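Local coordinates for aspartate aminotransferase (Rhodobacter sphaeroides, PDB 3NRA), which probably catalyses the pyridoxal 5'-phosphate-dependent transfer of an amino group from L-aspartate to 2-oxoglutarate, giving oxaloacetate and L-glutamate, at residues B[219-224]-B[337-342]. Sequence-based numbering, arbitrary orientation. Where two conformers were deposited one is given.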
loop_
_atom_site.group_PDB
_atom_site.type_symbol
_atom_site.label_atom_id
_atom_site.label_comp_id
_atom_site.label_asym_id
_atom_site.label_seq_id
_atom_site.Cartn_x
_atom_site.Cartn_y
_atom_site.Cartn_z
ATOM N N GLN B 219 -17.930 -4.572 -0.347
ATOM C CA GLN B 219 -18.577 -5.735 -0.920
ATOM C C GLN B 219 -17.571 -6.772 -1.328
ATOM O O GLN B 219 -17.805 -7.559 -2.277
ATOM C CB GLN B 219 -19.436 -5.305 -2.109
ATOM C CG GLN B 219 -20.395 -4.106 -1.798
ATOM C CD GLN B 219 -21.468 -3.902 -2.885
ATOM O OE1 GLN B 219 -22.478 -3.222 -2.661
ATOM N NE2 GLN B 219 -21.258 -4.520 -4.062
ATOM N N LEU B 220 -16.480 -6.835 -0.569
ATOM C CA LEU B 220 -15.336 -7.710 -0.866
ATOM C C LEU B 220 -15.739 -9.125 -1.212
ATOM O O LEU B 220 -15.201 -9.713 -2.175
ATOM C CB LEU B 220 -14.395 -7.753 0.330
ATOM C CG LEU B 220 -13.087 -8.570 0.220
ATOM C CD1 LEU B 220 -13.332 -10.077 0.552
ATOM C CD2 LEU B 220 -12.381 -8.382 -1.143
ATOM N N TYR B 221 -16.633 -9.711 -0.408
ATOM C CA TYR B 221 -16.954 -11.133 -0.573
ATOM C C TYR B 221 -18.328 -11.363 -1.272
ATOM O O TYR B 221 -18.855 -12.484 -1.276
ATOM C CB TYR B 221 -16.881 -11.858 0.800
ATOM C CG TYR B 221 -15.937 -13.047 0.866
ATOM C CD1 TYR B 221 -15.798 -13.928 -0.194
ATOM C CD2 TYR B 221 -15.213 -13.323 2.033
ATOM C CE1 TYR B 221 -14.990 -15.061 -0.091
ATOM C CE2 TYR B 221 -14.360 -14.421 2.111
ATOM C CZ TYR B 221 -14.267 -15.286 1.060
ATOM O OH TYR B 221 -13.420 -16.406 1.148
ATOM N N SER B 222 -18.844 -10.325 -1.930
ATOM C CA SER B 222 -20.221 -10.324 -2.456
ATOM C C SER B 222 -20.406 -11.242 -3.648
ATOM O O SER B 222 -21.503 -11.652 -3.920
ATOM C CB SER B 222 -20.646 -8.904 -2.846
ATOM O OG SER B 222 -19.771 -8.373 -3.847
ATOM N N ARG B 223 -19.319 -11.601 -4.323
ATOM C CA ARG B 223 -19.393 -12.535 -5.450
ATOM C C ARG B 223 -19.572 -14.011 -5.030
ATOM O O ARG B 223 -20.101 -14.833 -5.807
ATOM C CB ARG B 223 -18.154 -12.396 -6.330
ATOM C CG ARG B 223 -18.371 -12.863 -7.719
ATOM C CD ARG B 223 -17.129 -12.725 -8.552
ATOM N NE ARG B 223 -17.345 -13.343 -9.842
ATOM C CZ ARG B 223 -16.390 -13.678 -10.704
ATOM N NH1 ARG B 223 -15.124 -13.424 -10.447
ATOM N NH2 ARG B 223 -16.720 -14.232 -11.851
ATOM N N LEU B 224 -19.113 -14.366 -3.835
ATOM C CA LEU B 224 -19.249 -15.737 -3.365
ATOM C C LEU B 224 -20.600 -15.890 -2.695
ATOM O O LEU B 224 -20.678 -16.032 -1.498
ATOM C CB LEU B 224 -18.117 -16.106 -2.405
ATOM C CG LEU B 224 -17.955 -17.618 -2.186
ATOM C CD1 LEU B 224 -17.117 -18.198 -3.353
ATOM C CD2 LEU B 224 -17.305 -17.929 -0.834
ATOM N N GLY B 337 -19.763 -15.157 0.973
ATOM C CA GLY B 337 -18.414 -15.186 1.566
ATOM C C GLY B 337 -18.168 -16.412 2.424
ATOM O O GLY B 337 -19.042 -17.257 2.549
ATOM N N SER B 338 -16.973 -16.516 3.013
ATOM C CA SER B 338 -16.534 -17.730 3.712
ATOM C C SER B 338 -16.258 -17.510 5.216
ATOM O O SER B 338 -15.371 -18.176 5.788
ATOM C CB SER B 338 -15.285 -18.292 3.030
ATOM O OG SER B 338 -15.430 -18.263 1.627
ATOM N N TYR B 339 -17.030 -16.615 5.861
ATOM C CA TYR B 339 -16.944 -16.421 7.313
ATOM C C TYR B 339 -18.139 -17.026 8.082
ATOM O O TYR B 339 -19.280 -16.897 7.664
ATOM C CB TYR B 339 -16.831 -14.957 7.639
ATOM C CG TYR B 339 -15.568 -14.345 7.121
ATOM C CD1 TYR B 339 -14.309 -14.874 7.471
ATOM C CD2 TYR B 339 -15.605 -13.234 6.281
ATOM C CE1 TYR B 339 -13.139 -14.307 6.996
ATOM C CE2 TYR B 339 -14.440 -12.672 5.797
ATOM C CZ TYR B 339 -13.201 -13.223 6.157
ATOM O OH TYR B 339 -12.037 -12.683 5.662
ATOM N N LEU B 340 -17.834 -17.750 9.164
ATOM C CA LEU B 340 -18.800 -18.134 10.184
ATOM C C LEU B 340 -18.389 -17.500 11.519
ATOM O O LEU B 340 -17.190 -17.480 11.881
ATOM C CB LEU B 340 -18.827 -19.633 10.371
ATOM C CG LEU B 340 -19.563 -20.543 9.409
ATOM C CD1 LEU B 340 -18.889 -21.951 9.410
ATOM C CD2 LEU B 340 -21.007 -20.660 9.780
ATOM N N PHE B 341 -19.378 -17.064 12.276
ATOM C CA PHE B 341 -19.156 -16.376 13.522
ATOM C C PHE B 341 -20.015 -17.013 14.647
ATOM O O PHE B 341 -21.000 -16.438 15.086
ATOM C CB PHE B 341 -19.499 -14.915 13.298
ATOM C CG PHE B 341 -18.960 -13.987 14.323
ATOM C CD1 PHE B 341 -17.599 -13.945 14.606
ATOM C CD2 PHE B 341 -19.797 -13.066 14.939
ATOM C CE1 PHE B 341 -17.099 -13.046 15.504
ATOM C CE2 PHE B 341 -19.292 -12.172 15.857
ATOM C CZ PHE B 341 -17.929 -12.157 16.127
ATOM N N PRO B 342 -19.629 -18.218 15.108
ATOM C CA PRO B 342 -20.372 -18.846 16.174
ATOM C C PRO B 342 -20.225 -18.143 17.529
ATOM O O PRO B 342 -19.132 -17.705 17.885
ATOM C CB PRO B 342 -19.784 -20.248 16.224
ATOM C CG PRO B 342 -18.491 -20.134 15.615
ATOM C CD PRO B 342 -18.672 -19.151 14.527
#
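The chi1 of Tyr221, -124°, falls off the staggered positions, with CG close to eclipsing the CA hydrogen, and this carries the ring over Gly337 CA and Ser338 N, while Tyr339, its CG anti to its own carbonyl carbon, swings its ring to the rim of the first. Gly337 CA makes a CH-pi contact over one face of Tyr221, 3.5 Å from the ring centroid and 21° off the normal; Gly337, at positive phi, lets its CA sit 3.3 Å from Tyr221 CG. At the edge, Tyr339 CE2 lies 3.9 Å from Tyr221 CD2, and the planes meet at 86° in an offset edge-to-face pair that presents the edge of Tyr221 to the face of Tyr339. In one of the two conformers of Ser338, OG donates to Tyr221 OH (2.8 Å). The backbone bond from Gly337 N to Leu224 O (2.8 Å) ties the loops together. An alanine at Tyr221 would take away the ring over Gly337, and Ser338 OG in that conformer would probably lose its acceptor and Tyr339 its edge-on neighbour. Tyr339 OH hydrogen-bonds to NZ of the lysine–pyridoxal phosphate residue at position 253, placing the contact beside the cofactor. It joins the loop after strand 214-218 of the seven-stranded sheet to strand 339-340, which borders strand 380-383, with helix 304-324 against Ser338.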